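Local coordinates for protein nicotinate-nucleotide--dimethylbenzimidazole phosphoribosyltransferase (Thermus thermophilus HB8, PDB 1WX1) that probably transfers the phosphoribosyl group of nicotinate mononucleotide to 5,6-dimethylbenzimidazole, releasing nicotinate and yielding alpha-ribazole 5'-phosphate for cobalamin biosynthesis, at residues G47-A52 with C94-L99; G81-N86 with L302-G307; Q87-A92 with G307-M312; A160-I165 with G251-A256. All coordinates share one frame; numbering follows the deposited sequence.

Contact 1: G47-A52 with C94-L99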
# COMPACT_ATOMS: atom_id res chain seq x y z
N GLY A 47 -3.85 -6.38 14.34
CA GLY A 47 -4.21 -7.38 13.35
C GLY A 47 -3.47 -8.66 13.70
O GLY A 47 -2.65 -8.67 14.61
N ALA A 48 -3.79 -9.74 12.99
CA ALA A 48 -3.10 -11.00 13.21
C ALA A 48 -3.02 -11.80 11.92
O ALA A 48 -3.90 -11.69 11.06
CB ALA A 48 -3.81 -11.84 14.30
N VAL A 49 -1.95 -12.57 11.77
CA VAL A 49 -1.78 -13.43 10.61
C VAL A 49 -1.42 -14.81 11.16
O VAL A 49 -0.59 -14.93 12.07
CB VAL A 49 -0.66 -12.94 9.64
CG1 VAL A 49 0.70 -12.89 10.35
CG2 VAL A 49 -0.57 -13.88 8.43
N VAL A 50 -2.10 -15.83 10.67
CA VAL A 50 -1.82 -17.19 11.08
C VAL A 50 -1.18 -17.85 9.86
O VAL A 50 -1.80 -17.96 8.81
CB VAL A 50 -3.09 -17.97 11.47
CG1 VAL A 50 -2.73 -19.42 11.81
CG2 VAL A 50 -3.76 -17.30 12.67
N VAL A 51 0.08 -18.23 10.01
CA VAL A 51 0.82 -18.86 8.93
C VAL A 51 0.75 -20.37 9.10
O VAL A 51 1.30 -20.92 10.05
CB VAL A 51 2.30 -18.42 8.95
CG1 VAL A 51 3.04 -19.00 7.74
CG2 VAL A 51 2.39 -16.90 8.97
N ALA A 52 0.05 -21.03 8.18
CA ALA A 52 -0.11 -22.49 8.23
C ALA A 52 1.01 -23.14 7.42
O ALA A 52 1.30 -22.72 6.30
CB ALA A 52 -1.47 -22.88 7.67
N CYS A 94 0.79 -6.28 13.63
CA CYS A 94 0.11 -7.53 13.39
C CYS A 94 0.82 -8.66 14.13
O CYS A 94 2.02 -8.83 13.99
CB CYS A 94 0.12 -7.79 11.88
SG CYS A 94 -0.64 -9.33 11.35
N ALA A 95 0.05 -9.41 14.91
CA ALA A 95 0.60 -10.54 15.65
C ALA A 95 0.86 -11.68 14.67
O ALA A 95 0.13 -11.85 13.69
CB ALA A 95 -0.40 -11.00 16.73
N VAL A 96 1.90 -12.46 14.92
CA VAL A 96 2.22 -13.58 14.04
C VAL A 96 2.06 -14.90 14.78
O VAL A 96 2.64 -15.10 15.85
CB VAL A 96 3.67 -13.50 13.50
CG1 VAL A 96 3.99 -14.74 12.66
CG2 VAL A 96 3.85 -12.24 12.65
N TYR A 97 1.25 -15.79 14.23
CA TYR A 97 1.06 -17.11 14.81
C TYR A 97 1.43 -18.12 13.75
O TYR A 97 1.17 -17.90 12.56
CB TYR A 97 -0.41 -17.34 15.21
CG TYR A 97 -0.94 -16.38 16.24
CD1 TYR A 97 -1.49 -15.16 15.86
CD2 TYR A 97 -0.89 -16.69 17.60
CE1 TYR A 97 -1.98 -14.26 16.81
CE2 TYR A 97 -1.37 -15.80 18.56
CZ TYR A 97 -1.92 -14.59 18.16
OH TYR A 97 -2.39 -13.72 19.10
N VAL A 98 2.04 -19.23 14.16
CA VAL A 98 2.43 -20.28 13.22
C VAL A 98 1.67 -21.55 13.58
O VAL A 98 1.53 -21.89 14.75
CB VAL A 98 3.95 -20.56 13.28
CG1 VAL A 98 4.33 -21.61 12.25
CG2 VAL A 98 4.73 -19.27 13.01
N LEU A 99 1.19 -22.25 12.56
CA LEU A 99 0.44 -23.48 12.77
C LEU A 99 1.07 -24.61 11.96
O LEU A 99 1.17 -24.52 10.74
CB LEU A 99 -1.02 -23.29 12.34
CG LEU A 99 -1.88 -24.55 12.18
CD1 LEU A 99 -2.12 -25.18 13.55
CD2 LEU A 99 -3.21 -24.19 11.53
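Five backbone hydrogen bonds join G47-A52 to C94-L99, alternating in direction as parallel pairing requires. A95 N donates to G47 O, V49 N to A95 O at 2.9 Å, Y97 N to V49 O at 3.0 Å, V51 N to Y97 O and L99 N to V51 O. V49 N and Y97 N meet their acceptors nearly head-on, and V51 N lies 2.8 Å from Y97 O in an almost straight N-H...O bond. CA-H groups add weaker contacts, most to the same carbonyls, such as A48 CA to A95 O at 3.4 Å.

On the face that carries V49, V51, C94, V96 and V98, the C94 sulfur swings across the pair, SG being 3.5 Å from A48 C. V49 CG1 sits between the backbone N and the carbonyl carbon (chi1 60°). From there it touches both C94 SG and V96 CG2, the latter at 4.0 Å. Helix 70-79 covers this face through F78, which packs on V51 and V98.

On the other face, Y97 sets the edge of its ring against the neighbouring strand, with CE1 3.9 Å from A48 CB and V49 O in the ring plane. V50 CG2 meets Y97 CB, and L99 CB meets V50 CG1. The Y97 hydroxyl is hydrogen-bonded to E153, and helices 133-152 and 228-242 close over this side. Two adjacent strands, linked through helices 70-79 and 84-91, thus form a beta-alpha-beta unit within a parallel sheet with the 3-2-1-4-5-6 strand order of a Rossmann-like fold.

Contact 2: G81-N86 with L302-G307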
# COMPACT_ATOMS: atom_id res chain seq x y z
N GLY A 81 11.92 -14.95 14.30
CA GLY A 81 11.69 -13.62 13.76
C GLY A 81 12.54 -13.15 12.60
O GLY A 81 12.66 -11.95 12.37
N GLY A 82 13.12 -14.08 11.83
CA GLY A 82 13.96 -13.69 10.72
C GLY A 82 13.35 -13.74 9.32
O GLY A 82 14.06 -13.50 8.35
N ALA A 83 12.07 -14.05 9.22
CA ALA A 83 11.42 -14.12 7.91
C ALA A 83 10.78 -12.80 7.49
O ALA A 83 10.60 -11.90 8.30
CB ALA A 83 10.37 -15.23 7.90
N ALA A 84 10.43 -12.70 6.21
CA ALA A 84 9.81 -11.49 5.69
C ALA A 84 8.53 -11.18 6.46
O ALA A 84 8.27 -10.03 6.82
CB ALA A 84 9.51 -11.66 4.20
N ILE A 85 7.73 -12.21 6.71
CA ILE A 85 6.47 -12.01 7.42
C ILE A 85 6.68 -11.38 8.80
O ILE A 85 5.90 -10.52 9.21
CB ILE A 85 5.67 -13.34 7.56
CG1 ILE A 85 4.28 -13.05 8.13
CG2 ILE A 85 6.41 -14.33 8.46
CD1 ILE A 85 3.46 -12.12 7.25
N ASN A 86 7.72 -11.78 9.52
CA ASN A 86 7.97 -11.19 10.83
C ASN A 86 8.28 -9.71 10.71
O ASN A 86 7.82 -8.91 11.53
CB ASN A 86 9.16 -11.86 11.53
CG ASN A 86 8.97 -13.34 11.74
OD1 ASN A 86 9.48 -14.15 10.98
ND2 ASN A 86 8.20 -13.70 12.76
N LEU A 302 6.37 -14.09 -2.72
CA LEU A 302 6.87 -14.82 -1.56
C LEU A 302 5.86 -15.66 -0.77
O LEU A 302 6.13 -16.82 -0.46
CB LEU A 302 7.57 -13.85 -0.60
CG LEU A 302 8.12 -14.46 0.69
CD1 LEU A 302 9.10 -15.56 0.37
CD2 LEU A 302 8.77 -13.37 1.51
N GLY A 303 4.71 -15.08 -0.44
CA GLY A 303 3.72 -15.81 0.34
C GLY A 303 3.92 -15.53 1.83
O GLY A 303 4.28 -14.42 2.19
N GLU A 304 3.69 -16.52 2.68
CA GLU A 304 3.85 -16.36 4.13
C GLU A 304 2.81 -15.41 4.73
O GLU A 304 2.78 -15.21 5.94
CB GLU A 304 5.24 -15.78 4.47
CG GLU A 304 6.44 -16.62 4.07
CD GLU A 304 7.77 -15.92 4.39
OE1 GLU A 304 7.78 -14.97 5.21
OE2 GLU A 304 8.80 -16.33 3.83
N GLY A 305 1.96 -14.83 3.89
CA GLY A 305 0.98 -13.88 4.37
C GLY A 305 1.51 -12.45 4.25
O GLY A 305 0.86 -11.49 4.69
N THR A 306 2.67 -12.31 3.62
CA THR A 306 3.32 -11.01 3.46
C THR A 306 2.47 -9.94 2.80
O THR A 306 2.39 -8.81 3.31
CB THR A 306 4.63 -11.12 2.67
OG1 THR A 306 4.39 -11.79 1.43
CG2 THR A 306 5.69 -11.88 3.46
N GLY A 307 1.84 -10.27 1.68
CA GLY A 307 1.02 -9.30 0.98
C GLY A 307 -0.17 -8.86 1.80
O GLY A 307 -0.52 -7.68 1.82
O HOH W 1 11.00 -14.83 4.44
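I85 and E304 bury the most surface here, their side chains sliding past each other in opposite directions. The backbone N of I85 donates to E304 OE1 at 3.1 Å, meeting this oxygen nearly along its C-O axis. E304 places CG beside its own backbone N (chi1 -62°) and runs on extended, which carries the carboxylate to the first turn of helix 84-91. The second oxygen, OE2, takes a hydrogen bond at 2.7 Å from a water that accepts in turn from A84 N at 2.8 Å.

I85 returns the contact through its aliphatic branch: CG1 lies 3.4 Å from E304 O, and CD1 reaches on to G305 C at 3.6 Å. E304 O is thereby buried among carbon atoms and has no polar partner in the model. A84, third in buried surface, turns CB toward T306 CG2 and into a tight approach to L302 CD2.

Both backbones are held in shape locally. N86 OD1 accepts from A83 N at the N-cap of its helix, while G303 O takes both T306 N and T306 OG1 across a type I' turn. M74 and F78 pack on E304, and M324 of the second subunit packs on A84. Two helix-start amides, I85 N directly and A84 N through water, thus hold both carboxylate oxygens, which probably fixes the orientation of E304, the predicted proton acceptor.

Contact 3: Q87-A92 with G307-M312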
# COMPACT_ATOMS: atom_id res chain seq x y z
N GLN A 87 9.05 -9.35 9.69
CA GLN A 87 9.43 -7.95 9.47
C GLN A 87 8.25 -7.08 9.09
O GLN A 87 8.09 -5.97 9.59
CB GLN A 87 10.51 -7.86 8.39
CG GLN A 87 11.79 -8.63 8.71
CD GLN A 87 12.28 -8.38 10.13
OE1 GLN A 87 12.35 -7.25 10.59
NE2 GLN A 87 12.64 -9.46 10.82
N PHE A 88 7.40 -7.59 8.20
CA PHE A 88 6.23 -6.84 7.76
C PHE A 88 5.21 -6.71 8.89
O PHE A 88 4.58 -5.67 9.05
CB PHE A 88 5.59 -7.51 6.54
CG PHE A 88 6.45 -7.44 5.29
CD1 PHE A 88 7.60 -6.65 5.25
CD2 PHE A 88 6.08 -8.15 4.15
CE1 PHE A 88 8.38 -6.57 4.10
CE2 PHE A 88 6.85 -8.07 2.98
CZ PHE A 88 8.00 -7.27 2.96
N ALA A 89 5.07 -7.77 9.68
CA ALA A 89 4.13 -7.76 10.79
C ALA A 89 4.54 -6.69 11.81
O ALA A 89 3.69 -6.05 12.42
CB ALA A 89 4.07 -9.13 11.45
N LEU A 90 5.84 -6.51 11.98
CA LEU A 90 6.34 -5.52 12.92
C LEU A 90 5.92 -4.12 12.47
O LEU A 90 5.51 -3.28 13.28
CB LEU A 90 7.86 -5.58 13.01
CG LEU A 90 8.50 -4.60 14.01
CD1 LEU A 90 8.08 -4.96 15.42
CD2 LEU A 90 10.01 -4.64 13.87
N ALA A 91 6.01 -3.87 11.17
CA ALA A 91 5.65 -2.58 10.61
C ALA A 91 4.15 -2.37 10.47
O ALA A 91 3.70 -1.25 10.23
CB ALA A 91 6.33 -2.40 9.25
N ALA A 92 3.37 -3.43 10.62
CA ALA A 92 1.92 -3.32 10.47
C ALA A 92 1.08 -3.63 11.71
O ALA A 92 -0.13 -3.85 11.60
CB ALA A 92 1.47 -4.21 9.32
N GLY A 307 1.84 -10.27 1.68
CA GLY A 307 1.02 -9.30 0.98
C GLY A 307 -0.17 -8.86 1.80
O GLY A 307 -0.52 -7.68 1.82
N ALA A 308 -0.80 -9.81 2.48
CA ALA A 308 -1.95 -9.51 3.31
C ALA A 308 -1.58 -8.56 4.45
O ALA A 308 -2.31 -7.62 4.74
CB ALA A 308 -2.53 -10.80 3.89
N VAL A 309 -0.44 -8.83 5.09
CA VAL A 309 0.01 -8.00 6.21
C VAL A 309 0.38 -6.59 5.76
O VAL A 309 0.10 -5.61 6.47
CB VAL A 309 1.20 -8.67 6.93
CG1 VAL A 309 1.81 -7.72 7.95
CG2 VAL A 309 0.72 -9.94 7.64
N LEU A 310 1.00 -6.47 4.59
CA LEU A 310 1.36 -5.17 4.06
C LEU A 310 0.12 -4.33 3.77
O LEU A 310 0.17 -3.10 3.77
CB LEU A 310 2.17 -5.33 2.76
CG LEU A 310 3.60 -5.85 2.91
CD1 LEU A 310 4.21 -6.07 1.53
CD2 LEU A 310 4.42 -4.86 3.71
N ALA A 311 -1.01 -4.99 3.53
CA ALA A 311 -2.25 -4.29 3.24
C ALA A 311 -3.04 -3.86 4.47
O ALA A 311 -3.98 -3.06 4.36
CB ALA A 311 -3.13 -5.15 2.35
N MET A 312 -2.68 -4.36 5.64
CA MET A 312 -3.42 -4.01 6.85
C MET A 312 -3.44 -2.51 7.15
O MET A 312 -4.48 -1.97 7.52
CB MET A 312 -2.91 -4.80 8.05
CG MET A 312 -3.20 -6.29 7.93
SD MET A 312 -2.78 -7.22 9.43
CE MET A 312 -3.52 -8.81 9.06
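V309 fits against the flank of helix 84-91 through a single methyl, CG1. Its torsion (chi1 171°) turns this branch toward residues 88-92, where it lies 3.6 Å from F88 O and also touches A89 CA and A92 CB. A92 CB in turn meets the V309 carbonyl oxygen, at 3.5 Å, so V309 is met by both its side chain and its backbone.

L310 follows; CG beside its backbone N (chi1 -72°) and the extended chain bring both methyls to the same side of the F88 ring. CD2 stands over the face, 3.8 Å from the ring centroid in a CH-pi contact, and CD1 lies above the rim near F88 CE2, 3.6 Å away. I321 of the second subunit packs on F88, and A317 of that subunit on L310, bringing the dimer interface up to this pair. Two residues on, the M312 side chain leads away from A92 and packs on strands 94-100 and 157-163.

The helical segments run nearly parallel, 14° apart, with axes 8.8 Å from each other. The small A89 and A92, which meet the V309 methyl, are consistent with that spacing, and cohesion comes from dispersion and the CH-pi contact, with no hydrogen bond between the two segments.

Contact 4: A160-I165 with G251-A256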
# COMPACT_ATOMS: atom_id res chain seq x y z
N ALA A 160 -4.24 -14.89 6.58
CA ALA A 160 -3.67 -16.23 6.65
C ALA A 160 -2.39 -16.18 5.83
O ALA A 160 -2.27 -15.38 4.90
CB ALA A 160 -4.64 -17.26 6.06
N GLY A 161 -1.44 -17.02 6.21
CA GLY A 161 -0.18 -17.10 5.49
C GLY A 161 0.10 -18.57 5.21
O GLY A 161 -0.46 -19.45 5.87
N ASP A 162 0.97 -18.83 4.24
CA ASP A 162 1.30 -20.20 3.88
C ASP A 162 2.81 -20.45 3.87
O ASP A 162 3.59 -19.54 3.60
CB ASP A 162 0.81 -20.50 2.46
CG ASP A 162 1.57 -19.69 1.42
OD1 ASP A 162 1.47 -18.44 1.46
OD2 ASP A 162 2.28 -20.29 0.59
N MET A 163 3.20 -21.67 4.18
CA MET A 163 4.60 -22.05 4.12
C MET A 163 4.61 -23.53 3.81
O MET A 163 4.17 -24.35 4.62
CB MET A 163 5.34 -21.77 5.43
CG MET A 163 6.85 -22.07 5.37
SD MET A 163 7.77 -21.14 4.08
CE MET A 163 8.55 -22.49 3.14
N GLY A 164 5.10 -23.88 2.63
CA GLY A 164 5.15 -25.27 2.24
C GLY A 164 5.79 -25.41 0.87
O GLY A 164 5.21 -24.97 -0.13
N ILE A 165 6.97 -26.00 0.82
CA ILE A 165 7.66 -26.19 -0.45
C ILE A 165 6.79 -27.06 -1.35
O ILE A 165 6.32 -28.12 -0.94
CB ILE A 165 9.04 -26.88 -0.24
CG1 ILE A 165 9.95 -25.97 0.59
CG2 ILE A 165 9.68 -27.20 -1.59
CD1 ILE A 165 10.15 -24.59 -0.01
N GLY A 251 -1.30 -14.43 -1.01
CA GLY A 251 -1.04 -14.89 -2.37
C GLY A 251 -1.84 -16.06 -2.91
O GLY A 251 -2.92 -16.37 -2.42
N PHE A 252 -1.27 -16.72 -3.91
CA PHE A 252 -1.90 -17.85 -4.60
C PHE A 252 -2.32 -19.03 -3.70
O PHE A 252 -3.49 -19.43 -3.73
CB PHE A 252 -0.96 -18.32 -5.73
CG PHE A 252 -1.55 -19.35 -6.65
CD1 PHE A 252 -0.90 -20.56 -6.88
CD2 PHE A 252 -2.75 -19.11 -7.32
CE1 PHE A 252 -1.42 -21.51 -7.76
CE2 PHE A 252 -3.28 -20.05 -8.20
CZ PHE A 252 -2.62 -21.26 -8.42
N PRO A 253 -1.39 -19.58 -2.91
CA PRO A 253 -1.77 -20.71 -2.04
C PRO A 253 -2.79 -20.30 -0.98
O PRO A 253 -3.76 -21.02 -0.72
CB PRO A 253 -0.43 -21.14 -1.43
CG PRO A 253 0.57 -20.76 -2.50
CD PRO A 253 0.07 -19.38 -2.89
N VAL A 254 -2.59 -19.14 -0.36
CA VAL A 254 -3.53 -18.67 0.66
C VAL A 254 -4.91 -18.45 0.05
O VAL A 254 -5.93 -18.81 0.65
CB VAL A 254 -3.04 -17.35 1.32
CG1 VAL A 254 -4.18 -16.69 2.11
CG2 VAL A 254 -1.87 -17.67 2.26
N THR A 255 -4.95 -17.86 -1.13
CA THR A 255 -6.22 -17.59 -1.79
C THR A 255 -6.88 -18.90 -2.22
O THR A 255 -8.10 -18.97 -2.30
CB THR A 255 -6.01 -16.64 -2.98
OG1 THR A 255 -5.41 -15.43 -2.50
CG2 THR A 255 -7.35 -16.28 -3.64
N ALA A 256 -6.09 -19.93 -2.49
CA ALA A 256 -6.67 -21.22 -2.85
C ALA A 256 -7.41 -21.73 -1.61
O ALA A 256 -8.48 -22.33 -1.71
CB ALA A 256 -5.57 -22.21 -3.26
O HOH W 2 -0.04 -17.11 -0.51
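V254 and P253, in the first turn of helix 252-264, pack on the C-terminal part of strand 157-163 in the Rossmann-like parallel sheet. V254 divides its methyls: CG1 lies 4.0 Å from A160 CB, while CG2 is wedged between A160 O and D162 OD1, 3.5 Å from the latter. A160 O, buried beneath these methyls, has no polar partner in the model. Beside V254 the proline ring lies against the carboxylate, P253 CB being 3.5 Å from D162 OD2.

D162 reaches both residues because its CG stands between the backbone N and the carbonyl carbon (chi1 67°), turning the carboxylate over the start of the helix. A water bridges the remaining distance: it donates to D162 OD1 at 2.8 Å and accepts a longer bond from V254 N at 3.3 Å. The V254 N-H, at the helix start, would probably strengthen the water as a donor to D162. Further out, N167 holds D162 OD2, and OD1 also accepts from the backbone N of E304, the predicted proton acceptor. D162 thus links the sheet, the helix start and the turn of E304, consistent with a second-shell role at the predicted active site. I233 of helix 228-242 packs on both A160 and D162.

The helix start is itself secured from G251, its N-cap residue. G251 O accepts T255 N at 2.8 Å and also T255 OG1 at 2.7 Å, the hydroxyl approaching from above the carbonyl plane, 42° out of it.

How the contacts relate
Contact 1 lies in the parallel sheet; its strand 47-54 also neighbours strand 157-163 of contact 4, with V50 and A52 probably hydrogen-bonded to G161. Contacts 2 and 3, centres about 8 Å apart, are successive levels of one pairing, helix 84-91 with helix 306-321, and share G307. That pair rests on the sheet, where A89 packs on V96 and M312 on C94, and both contacts reach the second subunit. In sequence, contact 4 is nested inside the loops closed by contacts 2 and 3, whereas contact 1 interleaves with both. E304, in contact 2, also touches V51 of contact 1 and D162 of contact 4, so distant chain parts converge on the predicted active site.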